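Local coordinates for sensor protein KdpD (Escherichia coli, PDB 4Y2F) that is a potassium-sensing histidine kinase, represented here by its GAF domain, a fold that in related proteins often serves as a regulatory or ligand-sensing module, at residues 115-118 with 119-122. Residues are numbered along the deposited sequence; the frame is centred on the assembly and turned at random.
Sequences PEQQ and RLLE
Arg119 N, Leu120 N, Leu121 N and Glu122 N each donate to the carbonyl oxygen four residues back, on Pro115, Glu116, Gln117 and Gln118, the regular i to i+4 pattern of an alpha-helix, here in its first two turns. Arg119 N reaches Pro115 O at 2.9 Å and Leu121 N reaches Gln117 O at 2.8 Å. Proline suits the opening position, since its ring nitrogen has no hydrogen to give and none is needed in the first turn. Arg119 folds back toward this start: with the chain bent at the CG–CD bond (chi3 -63°), its guanidinium lies with one face over Pro115 O and Glu116 CA, both offset toward its rim. Its NH1 comes within 3.6 Å of Pro115 CB, while NH2 stands 3.5 Å from Glu116 CA. The extended Glu116 side chain leaves its carboxylate short of contact, OE1 remaining 5.2 Å from Arg119 NH2. Gln118, bent at chi2 (-68°), has its amide placed so that NE2 donates to Leu112 O and OE1 accepts from Gln88 NE2, a task for a group with both donor and acceptor. Leu120 and Leu121 supply the apolar side; both touch Phe33 of helix 18-33, and buried Leu121 also packs on Gln88 and Leu90. Glu122 meets Tyr6 of the second subunit, so this beginning of helix 115-142 joins helix 18-33, strand 88-94 of the antiparallel sheet and the dimer partner.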
loop_
_atom_site.group_PDB
_atom_site.type_symbol
_atom_site.label_atom_id
_atom_site.label_comp_id
_atom_site.label_asym_id
_atom_site.label_seq_id
_atom_site.Cartn_x
_atom_site.Cartn_y
_atom_site.Cartn_z
ATOM N N PRO A 115 17.976 -4.625 -8.608
ATOM C CA PRO A 115 17.498 -4.106 -7.310
ATOM C C PRO A 115 16.318 -3.149 -7.399
ATOM O O PRO A 115 15.374 -3.285 -6.607
ATOM C CB PRO A 115 18.760 -3.493 -6.682
ATOM C CG PRO A 115 19.879 -4.400 -7.227
ATOM C CD PRO A 115 19.456 -4.665 -8.667
ATOM N N GLU A 116 16.301 -2.243 -8.375
ATOM C CA GLU A 116 15.151 -1.367 -8.539
ATOM C C GLU A 116 13.863 -2.161 -8.766
ATOM O O GLU A 116 12.806 -1.804 -8.229
ATOM C CB GLU A 116 15.409 -0.390 -9.681
ATOM C CG GLU A 116 14.200 0.509 -9.967
ATOM C CD GLU A 116 14.503 1.658 -10.902
ATOM O OE1 GLU A 116 15.492 1.577 -11.660
ATOM O OE2 GLU A 116 13.743 2.650 -10.870
ATOM N N GLN A 117 13.926 -3.241 -9.548
ATOM C CA GLN A 117 12.735 -4.070 -9.741
ATOM C C GLN A 117 12.324 -4.763 -8.452
ATOM O O GLN A 117 11.128 -4.846 -8.139
ATOM C CB GLN A 117 12.970 -5.109 -10.838
ATOM C CG GLN A 117 13.148 -4.510 -12.202
ATOM C CD GLN A 117 11.941 -3.715 -12.629
ATOM O OE1 GLN A 117 10.804 -4.146 -12.440
ATOM N NE2 GLN A 117 12.175 -2.535 -13.186
ATOM N N GLN A 118 13.296 -5.297 -7.717
ATOM C CA GLN A 118 12.996 -5.893 -6.410
ATOM C C GLN A 118 12.308 -4.909 -5.477
ATOM O O GLN A 118 11.383 -5.286 -4.748
ATOM C CB GLN A 118 14.285 -6.411 -5.766
ATOM C CG GLN A 118 14.828 -7.652 -6.492
ATOM C CD GLN A 118 13.915 -8.832 -6.297
ATOM O OE1 GLN A 118 13.792 -9.321 -5.164
ATOM N NE2 GLN A 118 13.261 -9.279 -7.351
ATOM N N ARG A 119 12.742 -3.644 -5.467
ATOM C CA ARG A 119 12.103 -2.672 -4.589
ATOM C C ARG A 119 10.672 -2.402 -5.035
ATOM O O ARG A 119 9.768 -2.292 -4.193
ATOM C CB ARG A 119 12.928 -1.384 -4.543
ATOM C CG ARG A 119 14.288 -1.579 -3.866
ATOM C CD ARG A 119 15.036 -0.270 -3.614
ATOM N NE ARG A 119 15.381 0.461 -4.833
ATOM C CZ ARG A 119 16.526 0.327 -5.502
ATOM N NH1 ARG A 119 17.446 -0.545 -5.106
ATOM N NH2 ARG A 119 16.741 1.047 -6.593
ATOM N N LEU A 120 10.434 -2.355 -6.349
ATOM C CA LEU A 120 9.073 -2.173 -6.852
ATOM C C LEU A 120 8.207 -3.369 -6.495
ATOM O O LEU A 120 7.055 -3.212 -6.052
ATOM C CB LEU A 120 9.085 -1.937 -8.363
ATOM C CG LEU A 120 7.680 -1.745 -8.929
ATOM C CD1 LEU A 120 7.025 -0.479 -8.355
ATOM C CD2 LEU A 120 7.748 -1.665 -10.443
ATOM N N LEU A 121 8.750 -4.582 -6.655
ATOM C CA LEU A 121 7.982 -5.777 -6.342
ATOM C C LEU A 121 7.625 -5.823 -4.866
ATOM O O LEU A 121 6.526 -6.263 -4.508
ATOM C CB LEU A 121 8.777 -7.010 -6.758
ATOM C CG LEU A 121 8.113 -8.371 -6.504
ATOM C CD1 LEU A 121 6.759 -8.479 -7.173
ATOM C CD2 LEU A 121 9.056 -9.475 -7.018
ATOM N N GLU A 122 8.516 -5.346 -3.993
ATOM C CA GLU A 122 8.168 -5.312 -2.579
ATOM C C GLU A 122 6.970 -4.411 -2.321
ATOM O O GLU A 122 6.094 -4.748 -1.511
ATOM C CB GLU A 122 9.359 -4.886 -1.737
ATOM C CG GLU A 122 8.989 -4.867 -0.270
ATOM C CD GLU A 122 10.166 -4.656 0.618
ATOM O OE1 GLU A 122 10.882 -5.640 0.889
ATOM O OE2 GLU A 122 10.385 -3.501 1.027
#